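Long-range contacts in inositol-1-monophosphatase (Nostoc sp., PDB 5ZHH), which probably catalyses the hydrolysis of inositol monophosphates to free inositol and phosphate: residues Ala20-Tyr25 with Thr44-Ala49; Leu16-Val21 with Glu51-Glu56; Phe175-His180 with Gln262-Ser267; Gly159-Arg164 with Trp207-Ser212. All blocks are in the same frame, centred on the assembly; numbering follows the deposited sequence.

Contact 1. Residues Ala20-Tyr25 with Thr44-Ala49; sequences AVLQGY and TAADKA
Tyr25 lays one face of its ring on Ala46. Ala46 CA stands 3.7 Å from the centroid of the Tyr25 ring and only 10° off its normal, a CH-pi contact over the middle of the face. The methyl group of Ala46 lies nearer the root of the same ring, with Ala46 CB 3.5 Å from Tyr25 CG. Further out, the two flanks of the ring reach two more alanines. Tyr25 CE1 meets Ala45 CB at 3.8 Å, and Tyr25 CE2 meets Ala49 CB at 3.7 Å, the latter obliquely. The torsion of Tyr25 sets CG opposite the carbonyl carbon and beside the backbone N (chi1 -84°), and this carries the ring across to the other helix.

The two helices are the end of helix 3-25 and the start of helix 44-61. They form the antiparallel pair that packs on the larger sheet of the inositol monophosphatase fold. Their local axes approach to 9.1 Å at an angle of 166°. Alanines along helix 44-49 leave room for the broad ring to lie close to the backbone.

Deeper in the contact, Val21 and Leu22 take over. The CG1 branch of Val21 touches Ala49 CB at 3.7 Å, and that methyl is therefore shared with Tyr25. Leu22 uses its CD2 branch, which lies 3.6 Å from Ala46 O and also faces the methyl of Ala46. Leu22 packs in addition on Leu89 of strand 82-90, while its carbonyl oxygen accepts a hydrogen bond from Tyr95 OH. Tyr95, on helix 92-97, also packs against Tyr25 and Ala46.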
loop_
_atom_site.group_PDB
_atom_site.type_symbol
_atom_site.label_atom_id
_atom_site.label_comp_id
_atom_site.label_asym_id
_atom_site.label_seq_id
_atom_site.Cartn_x
_atom_site.Cartn_y
_atom_site.Cartn_z
ATOM N N ALA A 20 11.383 -6.882 6.548
ATOM C CA ALA A 20 10.331 -6.868 7.558
ATOM C C ALA A 20 10.896 -6.550 8.937
ATOM O O ALA A 20 10.256 -5.856 9.736
ATOM C CB ALA A 20 9.598 -8.210 7.560
ATOM N N VAL A 21 12.092 -7.057 9.241
ATOM C CA VAL A 21 12.743 -6.715 10.502
ATOM C C VAL A 21 13.041 -5.220 10.568
ATOM O O VAL A 21 12.792 -4.569 11.591
ATOM C CB VAL A 21 14.014 -7.563 10.690
ATOM C CG1 VAL A 21 14.855 -7.011 11.818
ATOM C CG2 VAL A 21 13.624 -9.018 10.976
ATOM N N LEU A 22 13.577 -4.649 9.483
ATOM C CA LEU A 22 13.860 -3.217 9.471
ATOM C C LEU A 22 12.585 -2.398 9.642
ATOM O O LEU A 22 12.589 -1.369 10.330
ATOM C CB LEU A 22 14.576 -2.821 8.175
ATOM C CG LEU A 22 15.995 -3.345 7.935
ATOM C CD1 LEU A 22 16.553 -2.791 6.633
ATOM C CD2 LEU A 22 16.901 -2.974 9.094
ATOM N N GLN A 23 11.487 -2.827 9.010
ATOM C CA GLN A 23 10.219 -2.120 9.181
ATOM C C GLN A 23 9.701 -2.217 10.611
ATOM O O GLN A 23 9.003 -1.312 11.078
ATOM C CB GLN A 23 9.171 -2.604 8.178
ATOM C CG GLN A 23 9.373 -1.957 6.823
ATOM C CD GLN A 23 9.348 -0.424 6.905
ATOM O OE1 GLN A 23 10.358 0.238 6.651
ATOM N NE2 GLN A 23 8.197 0.139 7.265
ATOM N N GLY A 24 9.929 -3.347 11.281
ATOM C CA GLY A 24 9.535 -3.447 12.676
ATOM C C GLY A 24 10.251 -2.447 13.566
ATOM O O GLY A 24 9.639 -1.821 14.433
ATOM N N TYR A 25 11.563 -2.297 13.370
ATOM C CA TYR A 25 12.363 -1.375 14.176
ATOM C C TYR A 25 12.101 0.097 13.872
ATOM O O TYR A 25 12.308 0.949 14.744
ATOM C CB TYR A 25 13.849 -1.653 13.960
ATOM C CG TYR A 25 14.426 -2.756 14.813
ATOM C CD1 TYR A 25 14.939 -2.476 16.072
ATOM C CD2 TYR A 25 14.487 -4.067 14.356
ATOM C CE1 TYR A 25 15.474 -3.468 16.862
ATOM C CE2 TYR A 25 15.022 -5.070 15.142
ATOM C CZ TYR A 25 15.513 -4.763 16.394
ATOM O OH TYR A 25 16.047 -5.760 17.175
ATOM N N THR A 44 21.240 0.546 15.706
ATOM C CA THR A 44 22.347 -0.401 15.782
ATOM C C THR A 44 21.811 -1.824 15.869
ATOM O O THR A 44 22.301 -2.729 15.181
ATOM C CB THR A 44 23.233 -0.086 16.989
ATOM O OG1 THR A 44 23.959 1.125 16.752
ATOM C CG2 THR A 44 24.223 -1.221 17.250
ATOM N N ALA A 45 20.778 -2.025 16.690
ATOM C CA ALA A 45 20.124 -3.324 16.773
ATOM C C ALA A 45 19.427 -3.675 15.464
ATOM O O ALA A 45 19.511 -4.818 15.004
ATOM C CB ALA A 45 19.133 -3.343 17.938
ATOM N N ALA A 46 18.743 -2.707 14.848
ATOM C CA ALA A 46 18.026 -2.976 13.602
ATOM C C ALA A 46 18.975 -3.474 12.522
ATOM O O ALA A 46 18.701 -4.472 11.843
ATOM C CB ALA A 46 17.303 -1.716 13.133
ATOM N N ASP A 47 20.108 -2.788 12.364
ATOM C CA ASP A 47 21.124 -3.201 11.404
ATOM C C ASP A 47 21.655 -4.597 11.718
ATOM O O ASP A 47 21.859 -5.420 10.815
ATOM C CB ASP A 47 22.248 -2.167 11.409
ATOM C CG ASP A 47 23.497 -2.651 10.712
ATOM O OD1 ASP A 47 24.307 -3.366 11.368
ATOM O OD2 ASP A 47 23.664 -2.346 9.507
ATOM N N LYS A 48 21.906 -4.876 12.994
ATOM C CA LYS A 48 22.410 -6.185 13.382
ATOM C C LYS A 48 21.326 -7.255 13.264
ATOM O O LYS A 48 21.609 -8.384 12.854
ATOM C CB LYS A 48 22.970 -6.110 14.801
ATOM C CG LYS A 48 23.433 -7.435 15.361
ATOM C CD LYS A 48 24.349 -7.243 16.557
ATOM C CE LYS A 48 25.569 -8.144 16.447
ATOM N NZ LYS A 48 26.319 -7.878 15.181
ATOM N N ALA A 49 20.079 -6.916 13.597
ATOM C CA ALA A 49 18.997 -7.889 13.490
ATOM C C ALA A 49 18.735 -8.257 12.034
ATOM O O ALA A 49 18.424 -9.413 11.722
ATOM C CB ALA A 49 17.729 -7.342 14.143
#

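Contact 2. Residues Leu16-Val21 with Glu51-Glu56; sequences LAAGAV and EAVVLE
In the middle of the antiparallel pair formed by helices 3-25 and 44-61, Val53 faces Ala17, Ala18 and Val21. The local axes come within 8.5 Å of each other at 165°. The backbones are nearest at Ala18 and Val53, whose CA atoms are 5.8 Å apart.

Val53 uses its two methyl groups for different partners. Its CG1 lies opposite the backbone N (chi1 165°) and points into helix 16-21. There Val53 CG1 touches Ala17 CB at 3.7 Å. It also comes 3.7 Å from Ala18 N, so it rests on the backbone as well as on a side chain. The other branch meets the next turn, where Val53 CG2 is 3.9 Å from Val21 CG2. These two valines pass alongside each other in opposite directions. Val21 thus turns CG2 to this side, while its CG1 serves Ala49.

A second, deeper touch lies beside this one. Ala18 CB meets Val54 CG2 at 3.5 Å, and both residues are buried. Val54 also packs on Ile86 of strand 82-90, so it links the helix pair to the sheet beneath. The partners on helix 16-21 are small, and the valine methyls can therefore approach its main chain. The side chains that meet are all apolar. Ala17 also packs on Ile57, one turn beyond Val53. Arg140 of the second subunit packs against Leu16, Ala17 and Ala20. Close antiparallel helices laid on one face of a large mixed sheet belong to the layered alpha/beta sandwich of the inositol monophosphatase family.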
loop_
_atom_site.group_PDB
_atom_site.type_symbol
_atom_site.label_atom_id
_atom_site.label_comp_id
_atom_site.label_asym_id
_atom_site.label_seq_id
_atom_site.Cartn_x
_atom_site.Cartn_y
_atom_site.Cartn_z
ATOM N N LEU A 16 13.348 -9.961 1.713
ATOM C CA LEU A 16 12.025 -9.665 2.248
ATOM C C LEU A 16 11.962 -9.922 3.746
ATOM O O LEU A 16 11.354 -9.142 4.490
ATOM C CB LEU A 16 10.966 -10.489 1.516
ATOM C CG LEU A 16 10.804 -10.118 0.043
ATOM C CD1 LEU A 16 9.796 -11.043 -0.632
ATOM C CD2 LEU A 16 10.388 -8.652 -0.102
ATOM N N ALA A 17 12.581 -11.013 4.206
ATOM C CA ALA A 17 12.576 -11.306 5.633
ATOM C C ALA A 17 13.320 -10.227 6.405
ATOM O O ALA A 17 12.847 -9.757 7.450
ATOM C CB ALA A 17 13.195 -12.680 5.889
ATOM N N ALA A 18 14.484 -9.820 5.898
ATOM C CA ALA A 18 15.258 -8.771 6.548
ATOM C C ALA A 18 14.547 -7.428 6.472
ATOM O O ALA A 18 14.575 -6.653 7.435
ATOM C CB ALA A 18 16.645 -8.677 5.918
ATOM N N GLY A 19 13.910 -7.133 5.339
ATOM C CA GLY A 19 13.167 -5.886 5.225
ATOM C C GLY A 19 12.057 -5.767 6.253
ATOM O O GLY A 19 11.805 -4.685 6.790
ATOM N N ALA A 20 11.383 -6.882 6.548
ATOM C CA ALA A 20 10.331 -6.868 7.558
ATOM C C ALA A 20 10.896 -6.550 8.937
ATOM O O ALA A 20 10.256 -5.856 9.736
ATOM C CB ALA A 20 9.598 -8.210 7.560
ATOM N N VAL A 21 12.092 -7.057 9.241
ATOM C CA VAL A 21 12.743 -6.715 10.502
ATOM C C VAL A 21 13.041 -5.220 10.568
ATOM O O VAL A 21 12.792 -4.569 11.591
ATOM C CB VAL A 21 14.014 -7.563 10.690
ATOM C CG1 VAL A 21 14.855 -7.011 11.818
ATOM C CG2 VAL A 21 13.624 -9.018 10.976
ATOM N N GLU A 51 21.013 -8.256 9.597
ATOM C CA GLU A 51 22.125 -9.097 9.155
ATOM C C GLU A 51 21.963 -10.538 9.628
ATOM O O GLU A 51 22.220 -11.478 8.867
ATOM C CB GLU A 51 23.449 -8.519 9.659
ATOM C CG GLU A 51 24.671 -9.330 9.250
ATOM C CD GLU A 51 25.982 -8.652 9.611
ATOM O OE1 GLU A 51 26.565 -9.003 10.656
ATOM O OE2 GLU A 51 26.433 -7.772 8.851
ATOM N N ALA A 52 21.556 -10.732 10.886
ATOM C CA ALA A 52 21.368 -12.087 11.401
ATOM C C ALA A 52 20.333 -12.852 10.584
ATOM O O ALA A 52 20.516 -14.039 10.292
ATOM C CB ALA A 52 20.962 -12.045 12.875
ATOM N N VAL A 53 19.242 -12.183 10.202
ATOM C CA VAL A 53 18.214 -12.819 9.379
ATOM C C VAL A 53 18.777 -13.198 8.012
ATOM O O VAL A 53 18.540 -14.304 7.513
ATOM C CB VAL A 53 16.986 -11.899 9.253
ATOM C CG1 VAL A 53 16.075 -12.369 8.135
ATOM C CG2 VAL A 53 16.232 -11.861 10.563
ATOM N N VAL A 54 19.511 -12.278 7.377
ATOM C CA VAL A 54 20.076 -12.561 6.056
ATOM C C VAL A 54 21.066 -13.716 6.132
ATOM O O VAL A 54 21.022 -14.651 5.324
ATOM C CB VAL A 54 20.743 -11.306 5.465
ATOM C CG1 VAL A 54 21.402 -11.656 4.141
ATOM C CG2 VAL A 54 19.726 -10.204 5.252
ATOM N N LEU A 55 21.984 -13.662 7.098
ATOM C CA LEU A 55 23.016 -14.688 7.195
ATOM C C LEU A 55 22.403 -16.059 7.439
ATOM O O LEU A 55 22.784 -17.042 6.801
ATOM C CB LEU A 55 24.005 -14.337 8.306
ATOM C CG LEU A 55 24.907 -13.135 8.022
ATOM C CD1 LEU A 55 25.890 -12.909 9.158
ATOM C CD2 LEU A 55 25.633 -13.354 6.717
ATOM N N GLU A 56 21.425 -16.138 8.341
ATOM C CA GLU A 56 20.829 -17.431 8.648
ATOM C C GLU A 56 20.226 -18.067 7.402
ATOM O O GLU A 56 20.418 -19.263 7.154
ATOM C CB GLU A 56 19.773 -17.275 9.743
ATOM C CG GLU A 56 19.301 -18.597 10.342
ATOM C CD GLU A 56 18.255 -19.287 9.492
ATOM O OE1 GLU A 56 17.516 -18.577 8.773
ATOM O OE2 GLU A 56 18.174 -20.539 9.540
#

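Contact 3. Residues Phe175-His180 with Gln262-Ser267; sequences FCHLTH and QVPPLS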
loop_
_atom_site.group_PDB
_atom_site.type_symbol
_atom_site.label_atom_id
_atom_site.label_comp_id
_atom_site.label_asym_id
_atom_site.label_seq_id
_atom_site.Cartn_x
_atom_site.Cartn_y
_atom_site.Cartn_z
ATOM N N PHE A 175 30.428 17.050 -8.369
ATOM C CA PHE A 175 29.030 17.410 -8.144
ATOM C C PHE A 175 28.708 18.769 -8.755
ATOM O O PHE A 175 27.681 18.934 -9.424
ATOM C CB PHE A 175 28.722 17.412 -6.645
ATOM C CG PHE A 175 27.330 17.863 -6.317
ATOM C CD1 PHE A 175 26.275 16.958 -6.325
ATOM C CD2 PHE A 175 27.072 19.191 -5.991
ATOM C CE1 PHE A 175 24.990 17.364 -6.020
ATOM C CE2 PHE A 175 25.784 19.604 -5.684
ATOM C CZ PHE A 175 24.741 18.687 -5.707
ATOM N N CYS A 176 29.586 19.756 -8.549
ATOM C CA CYS A 176 29.341 21.074 -9.120
ATOM C C CYS A 176 29.397 21.031 -10.642
ATOM O O CYS A 176 28.534 21.608 -11.314
ATOM C CB CYS A 176 30.355 22.082 -8.574
ATOM S SG CYS A 176 30.279 22.302 -6.787
ATOM N N HIS A 177 30.395 20.338 -11.197
ATOM C CA HIS A 177 30.542 20.241 -12.648
ATOM C C HIS A 177 29.309 19.601 -13.287
ATOM O O HIS A 177 28.747 20.130 -14.256
ATOM C CB HIS A 177 31.814 19.443 -12.965
ATOM C CG HIS A 177 32.182 19.401 -14.418
ATOM N ND1 HIS A 177 32.146 20.510 -15.236
ATOM C CD2 HIS A 177 32.641 18.383 -15.187
ATOM C CE1 HIS A 177 32.543 20.174 -16.450
ATOM N NE2 HIS A 177 32.850 18.888 -16.447
ATOM N N LEU A 178 28.854 18.469 -12.748
ATOM C CA LEU A 178 27.706 17.814 -13.370
ATOM C C LEU A 178 26.399 18.550 -13.091
ATOM O O LEU A 178 25.479 18.499 -13.918
ATOM C CB LEU A 178 27.609 16.358 -12.923
ATOM C CG LEU A 178 28.376 15.363 -13.803
ATOM C CD1 LEU A 178 28.051 15.592 -15.284
ATOM C CD2 LEU A 178 29.875 15.435 -13.568
ATOM N N THR A 179 26.296 19.258 -11.990
ATOM C CA THR A 179 25.105 20.033 -11.705
ATOM C C THR A 179 24.944 21.155 -12.725
ATOM O O THR A 179 23.867 21.560 -13.018
ATOM C CB THR A 179 25.053 20.539 -10.256
ATOM O OG1 THR A 179 25.061 19.446 -9.362
ATOM C CG2 THR A 179 23.856 21.331 -9.984
ATOM N N HIS A 180 26.052 21.628 -13.254
ATOM C CA HIS A 180 26.030 22.647 -14.280
ATOM C C HIS A 180 25.693 22.093 -15.649
ATOM O O HIS A 180 25.056 22.722 -16.392
ATOM C CB HIS A 180 27.371 23.300 -14.378
ATOM C CG HIS A 180 27.383 24.700 -13.891
ATOM N ND1 HIS A 180 28.091 25.697 -14.507
ATOM C CD2 HIS A 180 26.802 25.260 -12.816
ATOM C CE1 HIS A 180 27.927 26.819 -13.848
ATOM N NE2 HIS A 180 27.131 26.582 -12.827
ATOM N N GLN A 262 37.168 15.507 -17.150
ATOM C CA GLN A 262 37.442 16.913 -17.421
ATOM C C GLN A 262 36.865 17.784 -16.320
ATOM O O GLN A 262 36.314 18.859 -16.575
ATOM C CB GLN A 262 36.891 17.315 -18.786
ATOM C CG GLN A 262 37.412 16.459 -19.939
ATOM C CD GLN A 262 36.777 16.813 -21.265
ATOM O OE1 GLN A 262 35.677 17.360 -21.309
ATOM N NE2 GLN A 262 37.460 16.488 -22.358
ATOM N N VAL A 263 36.980 17.332 -15.076
ATOM C CA VAL A 263 36.389 18.046 -13.949
ATOM C C VAL A 263 37.289 19.215 -13.568
ATOM O O VAL A 263 38.456 19.005 -13.209
ATOM C CB VAL A 263 36.167 17.107 -12.753
ATOM C CG1 VAL A 263 35.635 17.887 -11.560
ATOM C CG2 VAL A 263 35.203 15.993 -13.138
ATOM N N PRO A 264 36.792 20.446 -13.602
ATOM C CA PRO A 264 37.582 21.573 -13.107
ATOM C C PRO A 264 37.681 21.507 -11.596
ATOM O O PRO A 264 36.703 21.147 -10.926
ATOM C CB PRO A 264 36.769 22.802 -13.553
ATOM C CG PRO A 264 35.813 22.295 -14.582
ATOM C CD PRO A 264 35.500 20.888 -14.149
ATOM N N PRO A 265 38.827 21.857 -11.017
ATOM C CA PRO A 265 38.926 21.850 -9.556
ATOM C C PRO A 265 38.057 22.954 -8.977
ATOM O O PRO A 265 37.666 23.899 -9.666
ATOM C CB PRO A 265 40.416 22.099 -9.293
ATOM C CG PRO A 265 40.903 22.801 -10.501
ATOM C CD PRO A 265 40.045 22.383 -11.659
ATOM N N LEU A 266 37.729 22.811 -7.690
ATOM C CA LEU A 266 36.899 23.822 -7.041
ATOM C C LEU A 266 37.572 25.189 -7.081
ATOM O O LEU A 266 36.900 26.216 -7.237
ATOM C CB LEU A 266 36.582 23.410 -5.601
ATOM C CG LEU A 266 35.544 22.295 -5.435
ATOM C CD1 LEU A 266 35.298 21.983 -3.963
ATOM C CD2 LEU A 266 34.242 22.665 -6.134
ATOM N N SER A 267 38.901 25.218 -6.955
ATOM C CA SER A 267 39.648 26.473 -6.983
ATOM C C SER A 267 39.470 27.240 -8.287
ATOM O O SER A 267 39.707 28.454 -8.315
ATOM C CB SER A 267 41.131 26.200 -6.751
ATOM O OG SER A 267 41.656 25.416 -7.805
HETATM O O HOH W 1 33.562 18.411 -19.559
#
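A water molecule is held between His177 and Gln262. It donates to Gln262 OE1 at 2.9 Å and lies 3.2 Å from His177 NE2, at the edge of the imidazole and in its plane. Gln262 OE1 has a second, weak bond from Arg258.

The face of the imidazole is used differently. Pro264 CD stands 3.6 Å from the His177 ring centroid, 14° off the normal, in a CH-pi contact. The two side chains cross at about a right angle. His177 CG is turned opposite the backbone N (chi1 -173°), which sends the ring toward the 262-267 segment. Val263 CG2 adds a looser touch to His177 CD2 at 4.1 Å. From the preceding residue, Cys176 SG meets Leu266 CD2 at 4.0 Å. With an alanine at His177, the bridging water would probably lose its ring partner and a gap would open under Pro264.

Within the helix, Phe175 O accepts from both Thr179 N and Thr179 OG1, on opposite faces of its carbonyl plane. The Phe175 ring stacks on Phe175 of the third subunit. The chain after helix 253-261 is held to helix 172-181 mainly by apolar and CH-pi contact, with water supplying a polar link.

Contact 4. Residues Gly159-Arg164 with Trp207-Ser212; sequences GFAYDR and WERGIS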
loop_
_atom_site.group_PDB
_atom_site.type_symbol
_atom_site.label_atom_id
_atom_site.label_comp_id
_atom_site.label_asym_id
_atom_site.label_seq_id
_atom_site.Cartn_x
_atom_site.Cartn_y
_atom_site.Cartn_z
ATOM N N GLY A 159 26.986 10.545 -4.488
ATOM C CA GLY A 159 27.113 10.522 -3.045
ATOM C C GLY A 159 28.482 11.018 -2.626
ATOM O O GLY A 159 29.336 11.309 -3.462
ATOM N N PHE A 160 28.677 11.098 -1.311
ATOM C CA PHE A 160 29.892 11.661 -0.740
ATOM C C PHE A 160 30.331 10.773 0.414
ATOM O O PHE A 160 29.502 10.358 1.230
ATOM C CB PHE A 160 29.649 13.115 -0.306
ATOM C CG PHE A 160 29.136 13.973 -1.427
ATOM C CD1 PHE A 160 30.020 14.574 -2.318
ATOM C CD2 PHE A 160 27.774 14.117 -1.643
ATOM C CE1 PHE A 160 29.549 15.332 -3.374
ATOM C CE2 PHE A 160 27.296 14.873 -2.701
ATOM C CZ PHE A 160 28.185 15.485 -3.565
ATOM N N ALA A 161 31.618 10.442 0.437
ATOM C CA ALA A 161 32.137 9.399 1.308
ATOM C C ALA A 161 32.388 9.927 2.720
ATOM O O ALA A 161 32.476 11.135 2.962
ATOM C CB ALA A 161 33.419 8.807 0.718
ATOM N N TYR A 162 32.521 8.990 3.662
ATOM C CA TYR A 162 32.790 9.376 5.043
ATOM C C TYR A 162 34.139 10.073 5.186
ATOM O O TYR A 162 34.324 10.884 6.102
ATOM C CB TYR A 162 32.728 8.153 5.956
ATOM C CG TYR A 162 31.331 7.583 6.095
ATOM C CD1 TYR A 162 30.328 8.291 6.749
ATOM C CD2 TYR A 162 31.015 6.337 5.567
ATOM C CE1 TYR A 162 29.046 7.770 6.869
ATOM C CE2 TYR A 162 29.742 5.808 5.684
ATOM C CZ TYR A 162 28.762 6.526 6.336
ATOM O OH TYR A 162 27.497 5.998 6.451
ATOM N N ASP A 163 35.082 9.795 4.291
ATOM C CA ASP A 163 36.420 10.370 4.378
ATOM C C ASP A 163 36.536 11.731 3.702
ATOM O O ASP A 163 37.656 12.228 3.530
ATOM C CB ASP A 163 37.449 9.406 3.778
ATOM C CG ASP A 163 37.332 9.277 2.260
ATOM O OD1 ASP A 163 36.364 9.796 1.663
ATOM O OD2 ASP A 163 38.232 8.656 1.658
ATOM N N ARG A 164 35.413 12.351 3.332
ATOM C CA ARG A 164 35.454 13.526 2.468
ATOM C C ARG A 164 36.213 14.697 3.081
ATOM O O ARG A 164 36.704 15.552 2.338
ATOM C CB ARG A 164 34.030 13.954 2.106
ATOM C CG ARG A 164 33.186 14.366 3.292
ATOM C CD ARG A 164 31.726 14.456 2.894
ATOM N NE ARG A 164 30.867 14.789 4.023
ATOM C CZ ARG A 164 30.298 13.887 4.814
ATOM N NH1 ARG A 164 30.511 12.592 4.606
ATOM N NH2 ARG A 164 29.518 14.276 5.815
ATOM N N TRP A 207 27.347 8.125 -10.239
ATOM C CA TRP A 207 28.771 7.919 -10.014
ATOM C C TRP A 207 29.071 8.179 -8.547
ATOM O O TRP A 207 28.386 8.969 -7.896
ATOM C CB TRP A 207 29.641 8.815 -10.912
ATOM C CG TRP A 207 29.850 10.192 -10.369
ATOM C CD1 TRP A 207 30.929 10.643 -9.648
ATOM C CD2 TRP A 207 28.957 11.303 -10.490
ATOM N NE1 TRP A 207 30.759 11.968 -9.323
ATOM C CE2 TRP A 207 29.559 12.399 -9.828
ATOM C CE3 TRP A 207 27.710 11.485 -11.106
ATOM C CZ2 TRP A 207 28.951 13.652 -9.750
ATOM C CZ3 TRP A 207 27.106 12.730 -11.026
ATOM C CH2 TRP A 207 27.732 13.802 -10.353
ATOM N N GLU A 208 30.098 7.507 -8.029
ATOM C CA GLU A 208 30.461 7.713 -6.635
ATOM C C GLU A 208 31.846 7.136 -6.380
ATOM O O GLU A 208 32.269 6.188 -7.048
ATOM C CB GLU A 208 29.429 7.067 -5.687
ATOM C CG GLU A 208 29.626 7.487 -4.241
ATOM C CD GLU A 208 28.428 7.210 -3.353
ATOM O OE1 GLU A 208 27.476 6.515 -3.786
ATOM O OE2 GLU A 208 28.445 7.698 -2.207
ATOM N N ARG A 209 32.550 7.733 -5.422
ATOM C CA ARG A 209 33.796 7.194 -4.905
ATOM C C ARG A 209 33.615 6.807 -3.446
ATOM O O ARG A 209 32.663 7.228 -2.780
ATOM C CB ARG A 209 34.948 8.201 -5.041
ATOM C CG ARG A 209 34.792 9.444 -4.185
ATOM C CD ARG A 209 36.102 10.215 -4.050
ATOM N NE ARG A 209 37.103 9.489 -3.274
ATOM C CZ ARG A 209 37.169 9.494 -1.946
ATOM N NH1 ARG A 209 36.289 10.188 -1.230
ATOM N NH2 ARG A 209 38.118 8.803 -1.329
ATOM N N GLY A 210 34.533 5.979 -2.958
ATOM C CA GLY A 210 34.485 5.555 -1.574
ATOM C C GLY A 210 33.389 4.561 -1.266
ATOM O O GLY A 210 32.943 4.481 -0.116
ATOM N N ILE A 211 32.939 3.791 -2.255
ATOM C CA ILE A 211 31.896 2.807 -1.997
ATOM C C ILE A 211 32.531 1.460 -1.680
ATOM O O ILE A 211 33.707 1.201 -1.971
ATOM C CB ILE A 211 30.887 2.685 -3.162
ATOM C CG1 ILE A 211 31.579 2.470 -4.509
ATOM C CG2 ILE A 211 30.027 3.934 -3.231
ATOM C CD1 ILE A 211 31.912 1.020 -4.842
ATOM N N SER A 212 31.724 0.584 -1.089
ATOM C CA SER A 212 32.117 -0.747 -0.667
ATOM C C SER A 212 31.417 -1.799 -1.515
ATOM O O SER A 212 30.371 -1.530 -2.116
ATOM C CB SER A 212 31.767 -0.957 0.811
ATOM O OG SER A 212 32.473 -0.039 1.629
HETATM O O HOH W 2 31.758 10.032 -3.528
HETATM O O HOH W 3 33.432 11.549 -1.577
#
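Asp163 and Arg209 meet end-on in a two-bond salt bridge. Arg209 NH1 donates to Asp163 OD1 at 2.9 Å and Arg209 NH2 to Asp163 OD2 at 3.0 Å. Both oxygens use their syn lone pairs, and the two groups lie nearly coplanar, 7° apart. If Asp163 were a leucine, the Arg209 charge would probably be left without its mate and the guanidinium would be freer to turn.

The tightest packing is at Gly159. Its CA lies 3.2 Å from Glu208 OE2, where a side chain on residue 159 would clash. Gly159 N is buried without a partner, whereas Glu208 OE1 is bonded to Tyr206 OH.

Waters bridge the remaining backbone. One joins Gly159 O to Arg209 N. Another, nearer the salt bridge, accepts from Ala161 N at 2.9 Å and from Arg209 NH1. The fit is looser on the exposed side, where Ala161 CB is 4.1 Å from Gly210 CA. Ala161 also opens a type I turn, and its O accepts from Arg164 N and NH1.

The arrangement is that of neighbouring parallel strands, 156-158 and 205-208, continuing into loops. The second loop leads to the family's Trp-Asp signature at the start of helix 213-225, where Asp215 accepts from Ser212 N.

From the N terminus, contacts 1 and 2 both start on helix 3-25 and return to it from helix 44-61. Contact 1 closes the shorter loop, which includes the unmodelled residues 27-42. Contact 2 closes later on the same pair, and the two share Val21. Both are complete before the first strand of the larger sheet. Contact 4 then opens after strand 156-158, and contact 3 on helix 172-181. Contact 4 closes at 207-212, joining the loops after strands 156-158 and 205-208 of the smaller sheet. Contact 3 closes only near the C terminus, joining helix 172-181 to the chain after helix 253-261, so these two cross. They touch where Leu178 and Phe175 pack on Trp207 and Phe160.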